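Local coordinates for protein glutathione S-transferase 2 (Onchocerca volvulus, PDB 1TU7) that conjugates glutathione to electrophilic substrates as a homodimeric Pi-class transferase and appears to play a central role in the parasite's detoxification system, at residues A[1-6]-A[53-58]; A[21-26]-A[183-188]; A[86-91]-A[147-152]. One frame throughout, in Å; residues are numbered along the deposited sequence.

How the interactions relate
Interaction 1 lies in the thioredoxin-like N-terminal domain, where strands 3-8 and 52-55 pair in its sheet. Interaction 2 joins helix 15-23 of that domain to the start of helix 186-197 in the helical C-terminal domain. Interaction 3 packs helices 81-107 and 149-164 inside the C-terminal domain. The centres of interactions 1 and 2 are about 19 Å apart, and Tyr3 touches Ile26 between them. Those of interactions 2 and 3 are about 16 Å apart, and Asp23 and Tyr152 probably share a hydrogen bond. Along the chain, segments of interactions 1 and 2 alternate, while interaction 3 is nested within interaction 2. The three run from the sheet across the domain interface.

Interaction 1: residues A[1-6]-A[53-58]; sequences MSYKLT and LYDGDQ
Strands 3-6 and 53-55 pair antiparallel, at 168°, in the mixed sheet of the thioredoxin-like domain. The backbone bonds centre on Lys4 and Tyr54, a hydrogen-bonded pair. Lys4 N gives to Tyr54 O at 3.0 Å, and Tyr54 N gives back to Lys4 O at 2.8 Å. Tyr3-Asp55 and Leu5-Leu53 are the flanking non-hydrogen-bonded pairs. Beyond them Gly56 N reaches Ser2 O, where a type II' turn from Asp55 to Gln58 begins to lead the chain into strand 58-61. A water bridges Ser2 O and Gly56 O.

Side-chain contacts divide between the two faces. On one, Leu53 CD1 sits at the edge of the Tyr3 ring, and helix 63-73 packs on both side chains. On the other, Lys4 and Tyr54 lie side by side. The lysine bends at chi3 (71°), which brings CE to 3.6 Å from Tyr54 CD1. Lys4 NZ is 5.1 Å from the centroid of the Tyr54 ring, a long cation-pi distance and at most a weak attraction. Thr6 OG1 meets the same ring in plane, 3.4 Å from Tyr54 CE1, and also bonds to Asp31.

Polar ends gather beside Tyr3. The Asp55 carboxylate runs alongside its ring, the planes 39° apart. Asp55 OD2 is held by Lys73 and His69, and Lys73 also bonds Tyr3 OH. A second water lies over a face of the Tyr3 ring and links Ser2 OG to Asp55 OD1, 2.7 Å from each.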
# COMPACT_ATOMS: atom_id res chain seq x y z
N MET A 1 -3.57 -15.01 -25.02
CA MET A 1 -3.90 -13.62 -24.60
C MET A 1 -2.71 -12.92 -24.00
O MET A 1 -1.82 -13.56 -23.38
CB MET A 1 -5.02 -13.65 -23.58
CG MET A 1 -6.25 -14.37 -24.06
SD MET A 1 -7.34 -14.65 -22.73
CE MET A 1 -8.16 -13.28 -22.80
N SER A 2 -2.69 -11.59 -24.13
CA SER A 2 -1.52 -10.84 -23.70
C SER A 2 -1.51 -10.42 -22.23
O SER A 2 -0.44 -10.09 -21.69
CB SER A 2 -1.33 -9.61 -24.58
OG SER A 2 -2.24 -8.58 -24.26
N TYR A 3 -2.68 -10.42 -21.59
CA TYR A 3 -2.78 -10.19 -20.16
C TYR A 3 -2.96 -11.51 -19.45
O TYR A 3 -3.83 -12.30 -19.78
CB TYR A 3 -3.96 -9.29 -19.81
CG TYR A 3 -3.88 -7.87 -20.28
CD1 TYR A 3 -4.47 -7.49 -21.46
CD2 TYR A 3 -3.24 -6.91 -19.54
CE1 TYR A 3 -4.43 -6.20 -21.89
CE2 TYR A 3 -3.18 -5.60 -19.97
CZ TYR A 3 -3.79 -5.25 -21.16
OH TYR A 3 -3.77 -3.95 -21.64
N LYS A 4 -2.16 -11.74 -18.42
CA LYS A 4 -2.28 -12.92 -17.58
C LYS A 4 -2.14 -12.48 -16.14
O LYS A 4 -1.18 -11.81 -15.79
CB LYS A 4 -1.24 -13.99 -17.91
CG LYS A 4 -1.29 -15.16 -16.98
CD LYS A 4 -0.59 -16.38 -17.50
CE LYS A 4 0.85 -16.23 -17.51
NZ LYS A 4 1.46 -17.47 -18.12
N LEU A 5 -3.07 -12.88 -15.29
CA LEU A 5 -3.00 -12.60 -13.87
C LEU A 5 -2.82 -13.89 -13.14
O LEU A 5 -3.68 -14.79 -13.24
CB LEU A 5 -4.29 -11.92 -13.41
CG LEU A 5 -4.33 -11.52 -11.93
CD1 LEU A 5 -3.41 -10.33 -11.67
CD2 LEU A 5 -5.75 -11.20 -11.54
N THR A 6 -1.73 -13.99 -12.40
CA THR A 6 -1.38 -15.19 -11.66
C THR A 6 -1.61 -14.93 -10.18
O THR A 6 -1.07 -13.98 -9.61
CB THR A 6 0.07 -15.56 -11.94
OG1 THR A 6 0.19 -15.86 -13.34
CG2 THR A 6 0.48 -16.82 -11.19
N LEU A 53 0.74 -9.61 -12.55
CA LEU A 53 0.17 -9.37 -13.86
C LEU A 53 1.29 -9.39 -14.90
O LEU A 53 2.25 -8.62 -14.79
CB LEU A 53 -0.54 -8.02 -13.92
CG LEU A 53 -1.13 -7.70 -15.29
CD1 LEU A 53 -2.36 -8.56 -15.53
CD2 LEU A 53 -1.38 -6.18 -15.33
N TYR A 54 1.13 -10.25 -15.89
CA TYR A 54 1.90 -10.17 -17.11
C TYR A 54 1.10 -9.34 -18.11
O TYR A 54 -0.02 -9.69 -18.45
CB TYR A 54 2.15 -11.57 -17.65
CG TYR A 54 2.85 -12.52 -16.68
CD1 TYR A 54 2.12 -13.33 -15.80
CD2 TYR A 54 4.26 -12.61 -16.64
CE1 TYR A 54 2.75 -14.20 -14.94
CE2 TYR A 54 4.88 -13.48 -15.76
CZ TYR A 54 4.12 -14.28 -14.93
OH TYR A 54 4.72 -15.19 -14.07
N ASP A 55 1.68 -8.22 -18.50
CA ASP A 55 1.09 -7.34 -19.48
C ASP A 55 2.04 -7.32 -20.66
O ASP A 55 3.06 -6.63 -20.64
CB ASP A 55 0.96 -5.95 -18.88
CG ASP A 55 0.29 -4.99 -19.81
OD1 ASP A 55 0.15 -5.29 -21.02
OD2 ASP A 55 -0.13 -3.89 -19.40
N GLY A 56 1.73 -8.13 -21.66
CA GLY A 56 2.69 -8.40 -22.72
C GLY A 56 3.97 -8.96 -22.10
O GLY A 56 3.92 -9.92 -21.34
N ASP A 57 5.10 -8.30 -22.39
CA ASP A 57 6.42 -8.72 -21.86
C ASP A 57 6.78 -8.10 -20.50
O ASP A 57 7.90 -8.27 -20.01
CB ASP A 57 7.53 -8.36 -22.87
N GLN A 58 5.84 -7.41 -19.86
CA GLN A 58 6.07 -6.77 -18.58
C GLN A 58 5.51 -7.64 -17.47
O GLN A 58 4.34 -8.01 -17.53
CB GLN A 58 5.37 -5.42 -18.54
CG GLN A 58 5.82 -4.49 -17.47
CD GLN A 58 5.16 -3.12 -17.56
OE1 GLN A 58 4.29 -2.88 -18.42
NE2 GLN A 58 5.56 -2.22 -16.68
O HOH W 1 1.85 -11.57 -21.39
O HOH W 2 -1.02 -6.50 -23.08

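Interaction 2: residues A[21-26]-A[183-188]; sequences LVDQDI and KDRPKL
The carboxylate of Asp23 lies at the edge of the Arg185 guanidinium, with the two planes 52° apart. Ile147 packs over one face of the guanidinium. The grip is side-on and uses two nitrogens. NH2 binds Asp23 OD1 at 2.9 Å through the syn lone pair. NE binds Asp23 OD2 at 3.0 Å on the syn side, tilted 29° from the carboxylate plane. A bend at chi3 (66°) turns the arginine head to the aspartate.

Tyr152 OH also bonds OD1, and a water links OD2 to Lys187 N. This array would probably favour the ionised acid.

Apolar contacts flank the salt bridge. Leu188 CD2 packs 3.8 Å from Asp23 CB and 4.1 Å from Val22 CG1. The aliphatic part of Lys187 runs past the end of helix 15-23, with CD close to Asp23 O and CE reaching Asp25 CB. Asp25 closes that helix in a Schellman motif, and its carboxylate pairs with Lys27.

Arg185 is the N-cap residue of helix 186-197. The contact joins the end of helix 15-23, in the thioredoxin-like N-terminal domain, to the start of helix 186-197, in the helical C-terminal domain. Phe155 of helix 149-164 packs on Leu188.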
# COMPACT_ATOMS: atom_id res chain seq x y z
N LEU A 21 -10.58 -5.89 -14.64
CA LEU A 21 -10.41 -6.47 -15.97
C LEU A 21 -11.77 -6.93 -16.49
O LEU A 21 -12.11 -6.67 -17.63
CB LEU A 21 -9.41 -7.61 -15.90
CG LEU A 21 -7.98 -7.22 -15.56
CD1 LEU A 21 -7.18 -8.41 -15.18
CD2 LEU A 21 -7.31 -6.52 -16.74
N VAL A 22 -12.54 -7.57 -15.65
CA VAL A 22 -13.86 -8.07 -16.07
C VAL A 22 -14.76 -6.89 -16.42
O VAL A 22 -15.39 -6.89 -17.47
CB VAL A 22 -14.50 -8.92 -14.97
CG1 VAL A 22 -15.96 -9.15 -15.27
CG2 VAL A 22 -13.80 -10.27 -14.87
N ASP A 23 -14.83 -5.88 -15.58
CA ASP A 23 -15.74 -4.77 -15.80
C ASP A 23 -15.36 -3.95 -17.02
O ASP A 23 -16.23 -3.46 -17.75
CB ASP A 23 -15.78 -3.86 -14.58
CG ASP A 23 -16.83 -2.80 -14.71
OD1 ASP A 23 -16.45 -1.59 -14.72
OD2 ASP A 23 -18.03 -3.09 -14.78
N GLN A 24 -14.06 -3.78 -17.24
CA GLN A 24 -13.54 -3.04 -18.39
C GLN A 24 -13.50 -3.89 -19.66
O GLN A 24 -13.14 -3.38 -20.72
CB GLN A 24 -12.16 -2.47 -18.07
CG GLN A 24 -12.18 -1.31 -17.08
CD GLN A 24 -13.12 -0.23 -17.49
OE1 GLN A 24 -13.04 0.25 -18.62
NE2 GLN A 24 -14.06 0.11 -16.63
N ASP A 25 -13.89 -5.16 -19.55
CA ASP A 25 -13.88 -6.12 -20.65
C ASP A 25 -12.52 -6.27 -21.29
O ASP A 25 -12.38 -6.37 -22.52
CB ASP A 25 -14.96 -5.78 -21.69
CG ASP A 25 -15.44 -6.98 -22.41
OD1 ASP A 25 -15.94 -6.81 -23.54
OD2 ASP A 25 -15.37 -8.12 -21.92
N ILE A 26 -11.49 -6.30 -20.45
CA ILE A 26 -10.12 -6.60 -20.84
C ILE A 26 -9.95 -8.09 -20.67
O ILE A 26 -9.97 -8.62 -19.54
CB ILE A 26 -9.10 -5.84 -19.98
CG1 ILE A 26 -9.33 -4.35 -20.05
CG2 ILE A 26 -7.67 -6.24 -20.38
CD1 ILE A 26 -8.63 -3.61 -18.91
N LYS A 183 -22.44 -4.08 -8.30
CA LYS A 183 -22.85 -5.45 -8.59
C LYS A 183 -23.81 -5.46 -9.78
O LYS A 183 -23.91 -6.44 -10.49
CB LYS A 183 -23.50 -6.09 -7.37
CG LYS A 183 -23.56 -7.61 -7.41
CD LYS A 183 -24.05 -8.14 -6.07
CE LYS A 183 -24.59 -9.57 -6.12
NZ LYS A 183 -24.95 -9.98 -4.74
N ASP A 184 -24.50 -4.34 -10.00
CA ASP A 184 -25.48 -4.25 -11.08
C ASP A 184 -24.85 -3.89 -12.41
O ASP A 184 -25.51 -3.96 -13.47
CB ASP A 184 -26.55 -3.22 -10.74
CG ASP A 184 -27.57 -3.71 -9.74
OD1 ASP A 184 -28.33 -2.85 -9.24
OD2 ASP A 184 -27.67 -4.91 -9.42
N ARG A 185 -23.58 -3.48 -12.43
CA ARG A 185 -22.92 -3.24 -13.70
C ARG A 185 -22.94 -4.55 -14.48
O ARG A 185 -22.66 -5.59 -13.90
CB ARG A 185 -21.51 -2.74 -13.49
CG ARG A 185 -21.48 -1.40 -12.77
CD ARG A 185 -20.11 -0.94 -12.37
NE ARG A 185 -19.23 -0.66 -13.49
CZ ARG A 185 -19.15 0.50 -14.12
NH1 ARG A 185 -19.90 1.52 -13.77
NH2 ARG A 185 -18.26 0.65 -15.08
N PRO A 186 -23.36 -4.55 -15.74
CA PRO A 186 -23.66 -5.82 -16.39
C PRO A 186 -22.55 -6.88 -16.39
O PRO A 186 -22.84 -8.06 -16.16
CB PRO A 186 -24.01 -5.41 -17.81
CG PRO A 186 -24.65 -4.08 -17.61
CD PRO A 186 -23.69 -3.40 -16.61
N LYS A 187 -21.31 -6.48 -16.64
CA LYS A 187 -20.24 -7.45 -16.70
C LYS A 187 -19.98 -8.00 -15.28
O LYS A 187 -19.66 -9.18 -15.13
CB LYS A 187 -18.96 -6.85 -17.32
CG LYS A 187 -19.14 -6.53 -18.81
CD LYS A 187 -18.27 -5.40 -19.34
CE LYS A 187 -18.76 -4.88 -20.72
NZ LYS A 187 -19.61 -3.62 -20.70
N LEU A 188 -20.13 -7.16 -14.27
CA LEU A 188 -19.93 -7.62 -12.89
C LEU A 188 -21.08 -8.45 -12.40
O LEU A 188 -20.87 -9.38 -11.66
CB LEU A 188 -19.68 -6.43 -11.95
CG LEU A 188 -18.41 -5.65 -12.20
CD1 LEU A 188 -18.18 -4.59 -11.16
CD2 LEU A 188 -17.19 -6.55 -12.28
O HOH W 3 -20.07 -3.75 -16.50

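Interaction 3: residues A[86-91]-A[147-152]; sequences YIDMFC and ISYADY
Ile87 packs against Tyr149 and Ala150, and Cys91 meets the same two residues one helical turn later. Ile87 CD1 lies 3.5 Å from Tyr149 CE2, approaching the ring obliquely. Ile87 CG2 touches Ser148 OG. Cys91 SG sits at the edge of the Tyr149 ring near its plane, 3.8 Å from CE1, in a sulfur-aromatic contact. Ala150 CB fits between the two turns. It is 4.0 Å from both Ile87 CB and Cys91 CB and 3.5 Å from Ile87 O. The small methyl lets the backbones come close, with Cys91 CA and Ala150 CA 5.1 Å apart.

The Tyr149 side chain leaves with CG between the backbone N and the carbonyl carbon (chi1 66°). This carries the ring across helix 81-107, where OH is 3.3 Å from Asp88 CA and also touches Asp88 CB. Leu67, Arg68 and Ala71 of helix 63-73, in the thioredoxin-like domain, pack on Tyr149.

The next shell holds the start of helix 149-164. Ser148 N bonds Asp151 OD2 at 2.9 Å, on the anti side of the carboxylate. Asp151 OD1 takes a further bond from Ile142 N. On helix 81-107, the CB of Asp88 points away from segment 147-152. Asp88 OD2 forms a salt bridge with Arg68 of the second subunit, so the contact lies next to the dimer interface.

The whole is a buried helix-helix contact within the all-helical C-terminal domain of the GST fold.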
# COMPACT_ATOMS: atom_id res chain seq x y z
N TYR A 86 -6.84 11.42 -4.70
CA TYR A 86 -8.01 11.04 -3.92
C TYR A 86 -8.33 9.56 -4.02
O TYR A 86 -8.54 8.88 -3.01
CB TYR A 86 -9.22 11.87 -4.35
CG TYR A 86 -10.47 11.48 -3.60
CD1 TYR A 86 -11.54 10.93 -4.22
CD2 TYR A 86 -10.57 11.70 -2.23
CE1 TYR A 86 -12.68 10.57 -3.56
CE2 TYR A 86 -11.72 11.35 -1.54
CZ TYR A 86 -12.77 10.81 -2.21
OH TYR A 86 -13.93 10.46 -1.53
N ILE A 87 -8.36 9.03 -5.23
CA ILE A 87 -8.67 7.63 -5.38
C ILE A 87 -7.61 6.73 -4.78
O ILE A 87 -7.92 5.68 -4.28
CB ILE A 87 -8.96 7.24 -6.83
CG1 ILE A 87 -7.74 7.41 -7.75
CG2 ILE A 87 -10.20 7.97 -7.30
CD1 ILE A 87 -8.00 7.09 -9.20
N ASP A 88 -6.35 7.16 -4.82
CA ASP A 88 -5.25 6.42 -4.20
C ASP A 88 -5.44 6.40 -2.71
O ASP A 88 -5.42 5.36 -2.06
CB ASP A 88 -3.96 7.11 -4.61
CG ASP A 88 -2.73 6.42 -4.21
OD1 ASP A 88 -2.78 5.36 -3.53
OD2 ASP A 88 -1.63 6.94 -4.57
N MET A 89 -5.66 7.59 -2.15
CA MET A 89 -5.89 7.71 -0.72
C MET A 89 -7.07 6.80 -0.30
O MET A 89 -7.00 6.09 0.70
CB MET A 89 -6.19 9.17 -0.40
CG MET A 89 -6.42 9.45 1.05
SD MET A 89 -6.90 11.19 1.32
CE MET A 89 -8.63 11.05 1.35
N PHE A 90 -8.16 6.84 -1.05
CA PHE A 90 -9.34 6.04 -0.76
C PHE A 90 -8.99 4.54 -0.80
O PHE A 90 -9.30 3.78 0.12
CB PHE A 90 -10.46 6.38 -1.76
CG PHE A 90 -11.87 6.10 -1.26
CD1 PHE A 90 -12.78 7.12 -1.15
CD2 PHE A 90 -12.27 4.85 -0.90
CE1 PHE A 90 -14.02 6.91 -0.66
CE2 PHE A 90 -13.56 4.64 -0.43
CZ PHE A 90 -14.42 5.69 -0.30
N CYS A 91 -8.32 4.13 -1.87
CA CYS A 91 -7.95 2.75 -2.07
C CYS A 91 -7.03 2.27 -0.95
O CYS A 91 -7.18 1.16 -0.44
CB CYS A 91 -7.31 2.58 -3.44
SG CYS A 91 -7.26 0.84 -3.98
N ILE A 147 -15.88 5.90 -13.34
CA ILE A 147 -15.30 4.80 -12.61
C ILE A 147 -13.79 4.95 -12.51
O ILE A 147 -13.14 5.51 -13.40
CB ILE A 147 -15.72 3.46 -13.25
CG1 ILE A 147 -15.42 2.30 -12.26
CG2 ILE A 147 -15.08 3.25 -14.65
CD1 ILE A 147 -16.51 1.35 -12.08
N SER A 148 -13.26 4.45 -11.41
CA SER A 148 -11.82 4.44 -11.18
C SER A 148 -11.43 3.12 -10.56
O SER A 148 -12.28 2.35 -10.11
CB SER A 148 -11.40 5.57 -10.24
OG SER A 148 -11.96 5.40 -8.93
N TYR A 149 -10.13 2.87 -10.45
CA TYR A 149 -9.71 1.59 -9.92
C TYR A 149 -10.18 1.39 -8.49
O TYR A 149 -10.41 0.25 -8.07
CB TYR A 149 -8.22 1.37 -10.03
CG TYR A 149 -7.33 2.26 -9.20
CD1 TYR A 149 -6.90 1.86 -7.94
CD2 TYR A 149 -6.86 3.48 -9.68
CE1 TYR A 149 -6.08 2.63 -7.17
CE2 TYR A 149 -5.99 4.26 -8.91
CZ TYR A 149 -5.61 3.83 -7.66
OH TYR A 149 -4.73 4.61 -6.92
N ALA A 150 -10.28 2.48 -7.73
CA ALA A 150 -10.64 2.37 -6.33
C ALA A 150 -12.04 1.83 -6.15
O ALA A 150 -12.31 1.18 -5.15
CB ALA A 150 -10.49 3.72 -5.62
N ASP A 151 -12.93 2.06 -7.12
CA ASP A 151 -14.27 1.49 -7.03
C ASP A 151 -14.27 -0.02 -6.92
O ASP A 151 -15.06 -0.60 -6.15
CB ASP A 151 -15.12 1.91 -8.23
CG ASP A 151 -15.41 3.37 -8.25
OD1 ASP A 151 -15.95 3.90 -7.25
OD2 ASP A 151 -15.16 4.03 -9.27
N TYR A 152 -13.40 -0.69 -7.65
CA TYR A 152 -13.35 -2.15 -7.59
C TYR A 152 -12.86 -2.65 -6.25
O TYR A 152 -13.34 -3.63 -5.73
CB TYR A 152 -12.48 -2.73 -8.72
CG TYR A 152 -12.93 -2.24 -10.10
CD1 TYR A 152 -12.10 -1.42 -10.87
CD2 TYR A 152 -14.17 -2.57 -10.61
CE1 TYR A 152 -12.50 -0.98 -12.09
CE2 TYR A 152 -14.58 -2.12 -11.85
CZ TYR A 152 -13.74 -1.32 -12.57
OH TYR A 152 -14.15 -0.88 -13.80